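Local coordinates for acyl-coenzyme A thioesterase THEM4 (Rhodococcus sp., PDB 2OV9), which probably hydrolyses acyl-coenzyme A thioesters, such as those of octanoate, decanoate and oleate, to the free fatty acid and coenzyme A, at residues D89-P94 against S134-D139; I77-W80 against V85-H88; G110-T115 against L142-A147; L98-V103 against I120-P125; D191-T194 against Q198-V201. All blocks are in the same frame, centred on the assembly; numbering follows the deposited sequence.

In the fold
The first contact along the chain is interaction 2, where I77-W80 and V85-H88 close a short loop after helix 51-67. Interaction 1 opens directly after it and carries D89-P94 across to helix 131-148. Interaction 4 lies wholly within that loop, joining L98-V103 to I120-P125, and the two meet where V91 O lies 2.8 Å from V102 N. Interaction 3 runs from strand 112-117 to a later turn of the same helix and so crosses both 1 and 4. Interaction 5, the last, closes the hairpin of strands 185-194 and 199-208; there V201 packs on L138 of interaction 1. Loops, central helix and sheet are thereby tied together, and interactions 1, 2 and 4 also touch the second subunit.

Interaction 1: D89-P94 against S134-D139; sequences DPVTGP and SALLLD
P90 CG touches L136 CD1 at 4.4 Å, at the margin of a contact whose flat group, the D89 carboxylate, is gripped by V91 N, T92 N and T92 OG1. Both backbone nitrogens approach D89 OD2 from the same face, each tilted about 30° out of the carboxylate plane, V91 N on the anti side and T92 N on the syn side. The bond from V91 N makes an Asx turn and that from T92 N an Asx motif, which is consistent with a set backbone at V91. At the other oxygen, T92 OG1 donates to the syn lone pair of D89 OD1 over 2.7 Å, and T86 OG1 is bonded to OD1 as well. With CG1 anti to the backbone N (chi1 180°), the two methyls of V91 part toward different leucines of helix 131-148. V91 CG2 lies 3.7 Å from L136 CD1, the two side chains running alongside one another in opposite senses, while CG1 stands 3.8 Å from L137 CD2. The contact thus joins a loop to the central helix of the hotdog fold, near the dimer interface: L136 also packs on G132 of the second subunit. No hydrogen bond crosses between the segments, so their direct attachment is purely apolar, whereas the polar bonds shape the loop that offers the valine.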
loop_
_atom_site.group_PDB
_atom_site.type_symbol
_atom_site.label_atom_id
_atom_site.label_comp_id
_atom_site.label_asym_id
_atom_site.label_seq_id
_atom_site.Cartn_x
_atom_site.Cartn_y
_atom_site.Cartn_z
ATOM N N ASP B 89 -11.094 -0.414 1.403
ATOM C CA ASP B 89 -9.863 -0.675 0.691
ATOM C C ASP B 89 -8.702 0.187 1.227
ATOM O O ASP B 89 -8.945 1.215 1.861
ATOM C CB ASP B 89 -10.115 -0.391 -0.784
ATOM C CG ASP B 89 -10.365 1.056 -1.031
ATOM O OD1 ASP B 89 -11.519 1.504 -0.923
ATOM O OD2 ASP B 89 -9.388 1.762 -1.307
ATOM N N PRO B 90 -7.440 -0.253 1.015
ATOM C CA PRO B 90 -6.292 0.537 1.463
ATOM C C PRO B 90 -5.922 1.783 0.665
ATOM O O PRO B 90 -4.852 2.341 0.895
ATOM C CB PRO B 90 -5.135 -0.478 1.453
ATOM C CG PRO B 90 -5.529 -1.495 0.418
ATOM C CD PRO B 90 -7.037 -1.565 0.457
ATOM N N VAL B 91 -6.776 2.228 -0.251
ATOM C CA VAL B 91 -6.507 3.470 -1.000
ATOM C C VAL B 91 -7.466 4.570 -0.582
ATOM O O VAL B 91 -7.051 5.710 -0.363
ATOM C CB VAL B 91 -6.604 3.247 -2.548
ATOM C CG1 VAL B 91 -6.329 4.555 -3.318
ATOM C CG2 VAL B 91 -5.638 2.138 -3.000
ATOM N N THR B 92 -8.746 4.210 -0.450
ATOM C CA THR B 92 -9.811 5.191 -0.205
ATOM C C THR B 92 -10.623 4.948 1.083
ATOM O O THR B 92 -11.484 5.760 1.411
ATOM C CB THR B 92 -10.836 5.238 -1.382
ATOM O OG1 THR B 92 -11.744 4.123 -1.276
ATOM C CG2 THR B 92 -10.143 5.199 -2.759
ATOM N N GLY B 93 -10.378 3.834 1.784
ATOM C CA GLY B 93 -11.215 3.441 2.923
ATOM C C GLY B 93 -11.121 4.397 4.100
ATOM O O GLY B 93 -10.058 4.543 4.676
ATOM N N PRO B 94 -12.241 5.048 4.472
ATOM C CA PRO B 94 -12.190 6.005 5.593
ATOM C C PRO B 94 -11.824 5.361 6.918
ATOM O O PRO B 94 -11.221 6.016 7.756
ATOM C CB PRO B 94 -13.610 6.565 5.660
ATOM C CG PRO B 94 -14.217 6.267 4.329
ATOM C CD PRO B 94 -13.587 4.981 3.869
ATOM N N SER B 134 2.679 3.974 -5.829
ATOM C CA SER B 134 2.123 4.565 -7.060
ATOM C C SER B 134 1.320 3.529 -7.837
ATOM O O SER B 134 0.217 3.808 -8.351
ATOM C CB SER B 134 3.236 5.155 -7.916
ATOM O OG SER B 134 3.611 6.410 -7.365
ATOM N N ALA B 135 1.862 2.320 -7.901
ATOM C CA ALA B 135 1.184 1.217 -8.580
ATOM C C ALA B 135 -0.127 0.874 -7.862
ATOM O O ALA B 135 -1.160 0.638 -8.525
ATOM C CB ALA B 135 2.127 -0.026 -8.671
ATOM N N LEU B 136 -0.091 0.855 -6.515
ATOM C CA LEU B 136 -1.294 0.522 -5.730
ATOM C C LEU B 136 -2.382 1.557 -5.995
ATOM O O LEU B 136 -3.544 1.202 -6.246
ATOM C CB LEU B 136 -0.988 0.449 -4.222
ATOM C CG LEU B 136 -2.125 0.602 -3.198
ATOM C CD1 LEU B 136 -3.133 -0.581 -3.168
ATOM C CD2 LEU B 136 -1.540 0.739 -1.812
ATOM N N LEU B 137 -2.025 2.839 -5.917
ATOM C CA LEU B 137 -3.020 3.906 -6.102
ATOM C C LEU B 137 -3.623 3.815 -7.494
ATOM O O LEU B 137 -4.851 3.871 -7.647
ATOM C CB LEU B 137 -2.412 5.317 -5.900
ATOM C CG LEU B 137 -1.734 5.640 -4.562
ATOM C CD1 LEU B 137 -1.433 7.146 -4.409
ATOM C CD2 LEU B 137 -2.578 5.151 -3.437
ATOM N N LEU B 138 -2.767 3.655 -8.499
ATOM C CA LEU B 138 -3.220 3.622 -9.916
ATOM C C LEU B 138 -4.098 2.392 -10.181
ATOM O O LEU B 138 -5.125 2.485 -10.847
ATOM C CB LEU B 138 -2.036 3.689 -10.907
ATOM C CG LEU B 138 -1.485 5.122 -11.095
ATOM C CD1 LEU B 138 -0.177 5.103 -11.841
ATOM C CD2 LEU B 138 -2.472 5.982 -11.845
ATOM N N ASP B 139 -3.698 1.241 -9.651
ATOM C CA ASP B 139 -4.533 0.057 -9.776
ATOM C C ASP B 139 -5.972 0.360 -9.308
ATOM O O ASP B 139 -6.951 0.145 -10.050
ATOM C CB ASP B 139 -3.931 -1.097 -8.968
ATOM C CG ASP B 139 -4.781 -2.345 -9.023
ATOM O OD1 ASP B 139 -4.708 -3.067 -10.024
ATOM O OD2 ASP B 139 -5.540 -2.605 -8.078
#

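Interaction 2: I77-W80 against V85-H88; sequences IDMW and VTRH
T86 pushes its methyl CG2 into the bend formed by I77, M79 and W80. A chi1 of 60° places OG1 between the backbone N and the carbonyl carbon, where it bonds D89 OD1, and leaves CG2 to the neighbouring segment. CG2 lies 3.2 Å from I77 O and 3.5 Å from M79 CB, the latter a carbon pair tighter than usual, and approaches W80 CZ3 obliquely at 3.7 Å. I77 turns CG1 to the side of its own backbone N and sets CG2 3.8 Å from V85 O. Selenomethionine M79 runs extended as far as SE and then bends at chi3 (67°), which sets CE over one face of the W80 ring, near its rim, while SE rests 3.8 Å from V85 CA. These residues close a short loop in the irregular chain between helix 51-67 and the hotdog sheet; M79 continues onto V144 of the central helix, and W80 meets H130 of the second subunit edge-to-face. H88 comes to the same loop edge on, with I77 O in the plane of its ring beside CE1. One water accepts from I77 N and R87 N and lies 2.8 Å from H88 ND1 in the imidazole plane. At the other ring nitrogen, H88 NE2 is bonded to G124 O of the second subunit.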
loop_
_atom_site.group_PDB
_atom_site.type_symbol
_atom_site.label_atom_id
_atom_site.label_comp_id
_atom_site.label_asym_id
_atom_site.label_seq_id
_atom_site.Cartn_x
_atom_site.Cartn_y
_atom_site.Cartn_z
ATOM N N ILE B 77 -18.452 -4.101 -0.323
ATOM C CA ILE B 77 -18.760 -3.856 -1.720
ATOM C C ILE B 77 -17.670 -4.516 -2.563
ATOM O O ILE B 77 -16.502 -4.126 -2.477
ATOM C CB ILE B 77 -18.788 -2.329 -2.046
ATOM C CG1 ILE B 77 -19.541 -1.515 -0.971
ATOM C CG2 ILE B 77 -19.333 -2.084 -3.446
ATOM C CD1 ILE B 77 -21.061 -1.412 -1.144
ATOM N N ASP B 78 -18.041 -5.525 -3.356
ATOM C CA ASP B 78 -17.120 -6.049 -4.366
ATOM C C ASP B 78 -17.249 -5.209 -5.629
ATOM O O ASP B 78 -18.095 -5.480 -6.494
ATOM C CB ASP B 78 -17.357 -7.537 -4.676
ATOM C CG ASP B 78 -16.210 -8.162 -5.497
ATOM O OD1 ASP B 78 -15.251 -7.434 -5.858
ATOM O OD2 ASP B 78 -16.266 -9.388 -5.778
HETATM N N MSE B 79 -16.402 -4.183 -5.709
HETATM C CA MSE B 79 -16.312 -3.286 -6.859
HETATM C C MSE B 79 -15.976 -4.029 -8.143
HETATM O O MSE B 79 -16.492 -3.704 -9.212
HETATM C CB MSE B 79 -15.227 -2.234 -6.597
HETATM C CG MSE B 79 -15.128 -1.152 -7.657
HETATM SE SE MSE B 79 -13.929 0.281 -7.115
HETATM C CE MSE B 79 -12.233 -0.690 -7.125
ATOM N N TRP B 80 -15.096 -5.019 -8.029
ATOM C CA TRP B 80 -14.617 -5.790 -9.182
ATOM C C TRP B 80 -15.685 -6.767 -9.695
ATOM O O TRP B 80 -15.490 -7.440 -10.711
ATOM C CB TRP B 80 -13.305 -6.517 -8.827
ATOM C CG TRP B 80 -12.234 -5.560 -8.430
ATOM C CD1 TRP B 80 -11.356 -4.927 -9.255
ATOM C CD2 TRP B 80 -11.975 -5.065 -7.109
ATOM N NE1 TRP B 80 -10.540 -4.083 -8.531
ATOM C CE2 TRP B 80 -10.904 -4.145 -7.210
ATOM C CE3 TRP B 80 -12.532 -5.318 -5.850
ATOM C CZ2 TRP B 80 -10.374 -3.485 -6.096
ATOM C CZ3 TRP B 80 -12.006 -4.648 -4.741
ATOM C CH2 TRP B 80 -10.940 -3.745 -4.875
ATOM N N VAL B 85 -18.414 1.284 -5.825
ATOM C CA VAL B 85 -17.071 1.579 -5.318
ATOM C C VAL B 85 -16.910 1.079 -3.868
ATOM O O VAL B 85 -17.787 1.314 -3.033
ATOM C CB VAL B 85 -16.780 3.097 -5.446
ATOM C CG1 VAL B 85 -15.416 3.433 -4.943
ATOM C CG2 VAL B 85 -16.922 3.539 -6.915
ATOM N N THR B 86 -15.795 0.380 -3.597
ATOM C CA THR B 86 -15.446 -0.170 -2.270
ATOM C C THR B 86 -15.276 0.924 -1.223
ATOM O O THR B 86 -14.996 2.080 -1.566
ATOM C CB THR B 86 -14.117 -0.938 -2.301
ATOM O OG1 THR B 86 -13.077 -0.044 -2.715
ATOM C CG2 THR B 86 -14.182 -2.108 -3.270
ATOM N N ARG B 87 -15.403 0.544 0.047
ATOM C CA ARG B 87 -15.288 1.484 1.157
ATOM C C ARG B 87 -14.277 1.046 2.258
ATOM O O ARG B 87 -14.145 1.700 3.293
ATOM C CB ARG B 87 -16.671 1.626 1.777
ATOM C CG ARG B 87 -16.984 3.022 2.197
ATOM C CD ARG B 87 -18.235 3.042 3.029
ATOM N NE ARG B 87 -18.328 4.250 3.846
ATOM C CZ ARG B 87 -17.951 4.321 5.119
ATOM N NH1 ARG B 87 -17.431 3.254 5.717
ATOM N NH2 ARG B 87 -18.085 5.461 5.782
ATOM N N HIS B 88 -13.605 -0.082 2.040
ATOM C CA HIS B 88 -12.796 -0.738 3.068
ATOM C C HIS B 88 -11.363 -0.914 2.603
ATOM O O HIS B 88 -10.541 -1.531 3.297
ATOM C CB HIS B 88 -13.348 -2.136 3.299
ATOM C CG HIS B 88 -13.274 -3.006 2.081
ATOM N ND1 HIS B 88 -14.318 -3.121 1.187
ATOM C CD2 HIS B 88 -12.273 -3.783 1.594
ATOM C CE1 HIS B 88 -13.970 -3.940 0.209
ATOM N NE2 HIS B 88 -12.736 -4.357 0.431
HETATM O O HOH W 1 -16.751 -1.768 0.895
#

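Interaction 3: G110-T115 against L142-A147; sequences GSVRGT and LGVANA
Helix 131-148, the long central helix of the hotdog fold, rests against strand 112-117 through V112, which touches V144 with one methyl and A145 with the other. The nearest CA atoms are those of V112 and A145, at 5.4 Å. V112 CG2 accordingly reaches the helix backbone itself, 3.7 Å from A145 CA, and stands 4.3 Å from A145 CB. The other methyl, V112 CG1, meets V144 CG1 at 3.8 Å, the two side chains crossing at about a right angle. V144 can offer CG1 because that branch is anti to the backbone N (chi1 176°). Beside this apolar patch a water donates to two carbonyls, G110 O at 2.7 Å and A145 O at 2.8 Å, and so links G110 to the helix. L18 packs on both valines, and T188 of strand 185-194 carries the sheet contact on to A145. A long helix wrapped by a curved antiparallel sheet is the hallmark of the hotdog fold.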
loop_
_atom_site.group_PDB
_atom_site.type_symbol
_atom_site.label_atom_id
_atom_site.label_comp_id
_atom_site.label_asym_id
_atom_site.label_seq_id
_atom_site.Cartn_x
_atom_site.Cartn_y
_atom_site.Cartn_z
ATOM N N GLY B 110 -16.138 10.440 -18.576
ATOM C CA GLY B 110 -15.846 9.056 -18.189
ATOM C C GLY B 110 -14.623 8.935 -17.295
ATOM O O GLY B 110 -14.391 7.893 -16.689
ATOM N N SER B 111 -13.812 9.984 -17.214
ATOM C CA SER B 111 -12.636 9.896 -16.354
ATOM C C SER B 111 -13.045 10.016 -14.875
ATOM O O SER B 111 -14.152 10.497 -14.548
ATOM C CB SER B 111 -11.559 10.919 -16.750
ATOM O OG SER B 111 -11.980 12.258 -16.551
ATOM N N VAL B 112 -12.149 9.560 -14.010
ATOM C CA VAL B 112 -12.245 9.657 -12.562
ATOM C C VAL B 112 -10.994 10.435 -12.145
ATOM O O VAL B 112 -9.932 10.265 -12.748
ATOM C CB VAL B 112 -12.277 8.212 -11.974
ATOM C CG1 VAL B 112 -11.718 8.117 -10.577
ATOM C CG2 VAL B 112 -13.708 7.634 -12.068
ATOM N N ARG B 113 -11.115 11.298 -11.142
ATOM C CA ARG B 113 -10.007 12.168 -10.742
ATOM C C ARG B 113 -9.988 12.423 -9.237
ATOM O O ARG B 113 -11.041 12.571 -8.610
ATOM C CB ARG B 113 -10.131 13.526 -11.458
ATOM C CG ARG B 113 -9.017 14.522 -11.134
ATOM C CD ARG B 113 -9.284 15.864 -11.824
ATOM N NE ARG B 113 -8.562 16.983 -11.203
ATOM C CZ ARG B 113 -7.509 17.569 -11.752
ATOM N NH1 ARG B 113 -7.058 17.124 -12.922
ATOM N NH2 ARG B 113 -6.908 18.596 -11.153
ATOM N N GLY B 114 -8.789 12.516 -8.670
ATOM C CA GLY B 114 -8.637 13.016 -7.307
ATOM C C GLY B 114 -7.233 13.559 -7.133
ATOM O O GLY B 114 -6.368 13.350 -7.991
ATOM N N THR B 115 -7.021 14.267 -6.031
ATOM C CA THR B 115 -5.718 14.818 -5.690
ATOM C C THR B 115 -5.389 14.377 -4.281
ATOM O O THR B 115 -6.242 14.444 -3.388
ATOM C CB THR B 115 -5.775 16.346 -5.748
ATOM O OG1 THR B 115 -6.127 16.730 -7.084
ATOM C CG2 THR B 115 -4.436 16.961 -5.422
ATOM N N LEU B 142 -8.027 2.745 -11.507
ATOM C CA LEU B 142 -8.548 2.052 -12.703
ATOM C C LEU B 142 -9.825 1.278 -12.371
ATOM O O LEU B 142 -10.767 1.267 -13.163
ATOM C CB LEU B 142 -7.511 1.077 -13.323
ATOM C CG LEU B 142 -6.182 1.679 -13.815
ATOM C CD1 LEU B 142 -5.389 0.620 -14.557
ATOM C CD2 LEU B 142 -6.452 2.878 -14.701
ATOM N N GLY B 143 -9.849 0.635 -11.205
ATOM C CA GLY B 143 -11.075 -0.031 -10.723
ATOM C C GLY B 143 -12.255 0.913 -10.586
ATOM O O GLY B 143 -13.383 0.593 -10.953
ATOM N N VAL B 144 -11.994 2.091 -10.042
ATOM C CA VAL B 144 -13.028 3.081 -9.865
ATOM C C VAL B 144 -13.457 3.634 -11.217
ATOM O O VAL B 144 -14.650 3.855 -11.441
ATOM C CB VAL B 144 -12.547 4.228 -8.947
ATOM C CG1 VAL B 144 -13.605 5.311 -8.831
ATOM C CG2 VAL B 144 -12.192 3.689 -7.561
ATOM N N ALA B 145 -12.493 3.881 -12.111
ATOM C CA ALA B 145 -12.815 4.351 -13.468
ATOM C C ALA B 145 -13.686 3.344 -14.182
ATOM O O ALA B 145 -14.627 3.706 -14.882
ATOM C CB ALA B 145 -11.563 4.641 -14.269
ATOM N N ASN B 146 -13.404 2.064 -14.003
ATOM C CA ASN B 146 -14.288 1.065 -14.568
ATOM C C ASN B 146 -15.705 1.102 -13.992
ATOM O O ASN B 146 -16.669 0.966 -14.743
ATOM C CB ASN B 146 -13.694 -0.343 -14.420
ATOM C CG ASN B 146 -12.470 -0.566 -15.304
ATOM O OD1 ASN B 146 -12.272 0.133 -16.285
ATOM N ND2 ASN B 146 -11.678 -1.585 -14.982
ATOM N N ALA B 147 -15.841 1.251 -12.672
ATOM C CA ALA B 147 -17.180 1.368 -12.062
ATOM C C ALA B 147 -17.933 2.558 -12.659
ATOM O O ALA B 147 -19.091 2.441 -13.046
ATOM C CB ALA B 147 -17.082 1.527 -10.547
HETATM O O HOH W 2 -14.215 5.287 -17.178
#

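Interaction 4: L98-V103 against I120-P125; sequences LAPPVV and IPYQGP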
loop_
_atom_site.group_PDB
_atom_site.type_symbol
_atom_site.label_atom_id
_atom_site.label_comp_id
_atom_site.label_asym_id
_atom_site.label_seq_id
_atom_site.Cartn_x
_atom_site.Cartn_y
_atom_site.Cartn_z
ATOM N N LEU B 98 -4.435 2.512 6.561
ATOM C CA LEU B 98 -3.462 2.382 5.456
ATOM C C LEU B 98 -3.750 3.326 4.312
ATOM O O LEU B 98 -2.833 3.660 3.557
ATOM C CB LEU B 98 -3.477 0.960 4.856
ATOM C CG LEU B 98 -2.530 -0.057 5.510
ATOM C CD1 LEU B 98 -2.821 -0.194 6.941
ATOM C CD2 LEU B 98 -2.664 -1.422 4.816
ATOM N N ALA B 99 -5.027 3.701 4.155
ATOM C CA ALA B 99 -5.463 4.585 3.069
ATOM C C ALA B 99 -5.084 6.030 3.370
ATOM O O ALA B 99 -5.210 6.474 4.505
ATOM C CB ALA B 99 -7.008 4.426 2.841
ATOM N N PRO B 100 -4.557 6.772 2.372
ATOM C CA PRO B 100 -4.234 8.157 2.678
ATOM C C PRO B 100 -5.295 8.930 3.470
ATOM O O PRO B 100 -4.920 9.570 4.437
ATOM C CB PRO B 100 -3.964 8.767 1.294
ATOM C CG PRO B 100 -3.308 7.632 0.572
ATOM C CD PRO B 100 -4.141 6.414 0.999
ATOM N N PRO B 101 -6.612 8.860 3.111
ATOM C CA PRO B 101 -7.299 8.187 2.018
ATOM C C PRO B 101 -7.453 9.081 0.809
ATOM O O PRO B 101 -7.435 10.317 0.922
ATOM C CB PRO B 101 -8.681 7.863 2.604
ATOM C CG PRO B 101 -8.946 8.949 3.614
ATOM C CD PRO B 101 -7.577 9.545 3.995
ATOM N N VAL B 102 -7.566 8.448 -0.343
ATOM C CA VAL B 102 -7.778 9.178 -1.593
ATOM C C VAL B 102 -9.266 9.417 -1.801
ATOM O O VAL B 102 -10.068 8.510 -1.634
ATOM C CB VAL B 102 -7.187 8.423 -2.811
ATOM C CG1 VAL B 102 -7.317 9.308 -4.082
ATOM C CG2 VAL B 102 -5.706 8.082 -2.566
ATOM N N VAL B 103 -9.613 10.646 -2.164
ATOM C CA VAL B 103 -10.979 11.033 -2.497
ATOM C C VAL B 103 -11.047 11.118 -4.027
ATOM O O VAL B 103 -10.157 11.731 -4.654
ATOM C CB VAL B 103 -11.280 12.415 -1.886
ATOM C CG1 VAL B 103 -12.639 12.921 -2.304
ATOM C CG2 VAL B 103 -11.169 12.333 -0.343
ATOM N N ILE B 120 5.112 10.459 4.833
ATOM C CA ILE B 120 6.290 9.579 4.914
ATOM C C ILE B 120 6.054 8.075 5.012
ATOM O O ILE B 120 6.934 7.329 4.678
ATOM C CB ILE B 120 7.375 9.963 5.961
ATOM C CG1 ILE B 120 6.819 10.064 7.380
ATOM C CG2 ILE B 120 8.201 11.186 5.512
ATOM C CD1 ILE B 120 7.960 9.987 8.421
ATOM N N PRO B 121 4.894 7.619 5.507
ATOM C CA PRO B 121 4.697 6.152 5.456
ATOM C C PRO B 121 4.720 5.569 4.056
ATOM O O PRO B 121 4.990 4.361 3.897
ATOM C CB PRO B 121 3.296 5.980 6.068
ATOM C CG PRO B 121 3.189 7.093 7.017
ATOM C CD PRO B 121 3.777 8.256 6.230
ATOM N N TYR B 122 4.402 6.409 3.065
ATOM C CA TYR B 122 4.333 6.032 1.627
ATOM C C TYR B 122 5.676 6.158 0.868
ATOM O O TYR B 122 5.746 5.944 -0.366
ATOM C CB TYR B 122 3.210 6.855 0.937
ATOM C CG TYR B 122 1.873 6.659 1.634
ATOM C CD1 TYR B 122 1.121 5.506 1.431
ATOM C CD2 TYR B 122 1.420 7.578 2.580
ATOM C CE1 TYR B 122 -0.109 5.305 2.091
ATOM C CE2 TYR B 122 0.218 7.378 3.274
ATOM C CZ TYR B 122 -0.530 6.247 3.022
ATOM O OH TYR B 122 -1.712 6.068 3.682
ATOM N N GLN B 123 6.729 6.456 1.628
ATOM C CA GLN B 123 8.075 6.768 1.096
ATOM C C GLN B 123 8.822 5.541 0.580
ATOM O O GLN B 123 8.814 4.488 1.222
ATOM C CB GLN B 123 8.909 7.429 2.180
ATOM C CG GLN B 123 10.332 7.932 1.781
ATOM C CD GLN B 123 10.888 8.903 2.831
ATOM O OE1 GLN B 123 10.810 8.648 4.030
ATOM N NE2 GLN B 123 11.437 10.014 2.384
ATOM N N GLY B 124 9.450 5.699 -0.590
ATOM C CA GLY B 124 10.428 4.720 -1.130
ATOM C C GLY B 124 11.772 5.435 -1.227
ATOM O O GLY B 124 12.489 5.519 -0.246
ATOM N N PRO B 125 12.095 6.014 -2.395
ATOM C CA PRO B 125 13.320 6.813 -2.442
ATOM C C PRO B 125 13.161 8.055 -1.553
ATOM O O PRO B 125 12.053 8.581 -1.447
ATOM C CB PRO B 125 13.436 7.190 -3.929
ATOM C CG PRO B 125 12.579 6.156 -4.659
ATOM C CD PRO B 125 11.411 5.988 -3.701
#
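The polar part of this contact is one hydrogen bond, in which Y122 OH donates to L98 O over 2.7 Å. The hydroxyl does not follow a lone pair: it stands 55° out of the carbonyl plane, with a C=O...donor angle of 122°. Seen from the tyrosine, however, L98 O lies at the edge of the ring and in its plane. P100 N is also near Y122 OH, at 3.2 Å, but, being a proline nitrogen, it cannot donate. A chi1 of -56° sets the Y122 ring beside its own backbone N and sends it out of the 3-10 segment 120-122 toward the proline-rich loop. Two irregular connections of the thioesterase fold, one before strand 105-106 and one before helix 131-148, are joined in this way. Both also face the partner subunit: L98 of the second subunit packs on Y122. Van der Waals contact falls to the P100 ring, whose CD touches Y122 OH at 3.6 Å; the apolar pair is P100 CG with Y122 CZ, 4.0 Å apart and oblique to the ring. P121 CB covers part of one ring face near the rim. With a phenylalanine here the ring could persist, but L98 O would probably lose its hydroxyl donor and the two loops their direct polar link.

Interaction 5: D191-T194 against Q198-V201; sequences DIRT and QVCV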
loop_
_atom_site.group_PDB
_atom_site.type_symbol
_atom_site.label_atom_id
_atom_site.label_comp_id
_atom_site.label_asym_id
_atom_site.label_seq_id
_atom_site.Cartn_x
_atom_site.Cartn_y
_atom_site.Cartn_z
ATOM N N ASP B 191 -2.913 7.919 -14.909
ATOM C CA ASP B 191 -1.585 8.418 -14.601
ATOM C C ASP B 191 -1.627 9.229 -13.333
ATOM O O ASP B 191 -2.716 9.518 -12.813
ATOM C CB ASP B 191 -1.006 9.232 -15.758
ATOM C CG ASP B 191 -1.902 10.355 -16.186
ATOM O OD1 ASP B 191 -2.366 11.139 -15.321
ATOM O OD2 ASP B 191 -2.109 10.467 -17.402
ATOM N N ILE B 192 -0.447 9.576 -12.840
ATOM C CA ILE B 192 -0.274 10.414 -11.659
ATOM C C ILE B 192 0.530 11.580 -12.184
ATOM O O ILE B 192 1.594 11.366 -12.775
ATOM C CB ILE B 192 0.597 9.716 -10.579
ATOM C CG1 ILE B 192 -0.158 8.540 -9.971
ATOM C CG2 ILE B 192 1.013 10.715 -9.479
ATOM C CD1 ILE B 192 0.617 7.684 -8.939
ATOM N N ARG B 193 0.045 12.800 -11.953
ATOM C CA ARG B 193 0.771 13.998 -12.375
ATOM C C ARG B 193 1.068 14.928 -11.212
ATOM O O ARG B 193 0.330 14.967 -10.230
ATOM C CB ARG B 193 -0.059 14.779 -13.404
ATOM C CG ARG B 193 -0.296 14.014 -14.686
ATOM C CD ARG B 193 -1.279 14.699 -15.636
ATOM N NE ARG B 193 -1.550 13.756 -16.728
ATOM C CZ ARG B 193 -1.125 13.908 -17.979
ATOM N NH1 ARG B 193 -0.436 14.989 -18.333
ATOM N NH2 ARG B 193 -1.396 12.980 -18.889
ATOM N N THR B 194 2.114 15.734 -11.336
ATOM C CA THR B 194 2.286 16.817 -10.381
ATOM C C THR B 194 1.375 17.982 -10.761
ATOM O O THR B 194 0.711 17.964 -11.813
ATOM C CB THR B 194 3.762 17.252 -10.267
ATOM O OG1 THR B 194 4.325 17.435 -11.574
ATOM C CG2 THR B 194 4.555 16.193 -9.487
ATOM N N GLN B 198 2.880 17.600 -15.315
ATOM C CA GLN B 198 3.805 16.612 -15.863
ATOM C C GLN B 198 3.499 15.222 -15.320
ATOM O O GLN B 198 3.199 15.075 -14.129
ATOM C CB GLN B 198 5.251 17.017 -15.594
ATOM C CG GLN B 198 5.580 18.384 -16.193
ATOM C CD GLN B 198 7.066 18.624 -16.269
ATOM O OE1 GLN B 198 7.612 19.403 -15.488
ATOM N NE2 GLN B 198 7.734 17.950 -17.203
ATOM N N VAL B 199 3.574 14.206 -16.178
ATOM C CA VAL B 199 3.283 12.836 -15.754
ATOM C C VAL B 199 4.468 12.220 -14.997
ATOM O O VAL B 199 5.626 12.298 -15.454
ATOM C CB VAL B 199 2.996 11.932 -16.963
ATOM C CG1 VAL B 199 2.671 10.499 -16.500
ATOM C CG2 VAL B 199 1.849 12.491 -17.797
ATOM N N CYS B 200 4.181 11.634 -13.838
ATOM C CA CYS B 200 5.167 10.947 -13.021
ATOM C C CYS B 200 5.099 9.450 -13.279
ATOM O O CYS B 200 6.127 8.805 -13.536
ATOM C CB CYS B 200 4.879 11.213 -11.540
ATOM S SG CYS B 200 5.183 12.903 -11.120
ATOM N N VAL B 201 3.891 8.905 -13.189
ATOM C CA VAL B 201 3.653 7.477 -13.409
ATOM C C VAL B 201 2.436 7.326 -14.297
ATOM O O VAL B 201 1.471 8.092 -14.195
ATOM C CB VAL B 201 3.351 6.736 -12.093
ATOM C CG1 VAL B 201 3.374 5.174 -12.311
ATOM C CG2 VAL B 201 4.368 7.110 -11.049
#
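The two strands pair antiparallel through I192 N to V201 O (2.8 Å), C200 N to I192 O (2.8 Å) and T194 N to Q198 O (3.1 Å), with a register shift of one between I192 and R193. V201 N also points at I192 O, but that bond is weak. Two residues of the second strand, C200 and V201, thus stand opposite I192 alone, a classic beta bulge in the hairpin of strands 185-194 and 199-208. I192 and V201 share the sheet face that packs on S134 and L138 of the central helix. On the other face R193 lays its guanidinium across V199, whose CG2 sits over the centre of one face, 3.3 Å from CZ. R193 NH2 forms a salt bridge with D191 OD2 (3.0 Å), and NE to OD1 (3.1 Å) is its second hydrogen bond, both from above the carboxylate plane. With an alanine here, D191 would probably be left without its charge partner and V199 CG2 without its flat cover. R193 NH1 bonds G197 O.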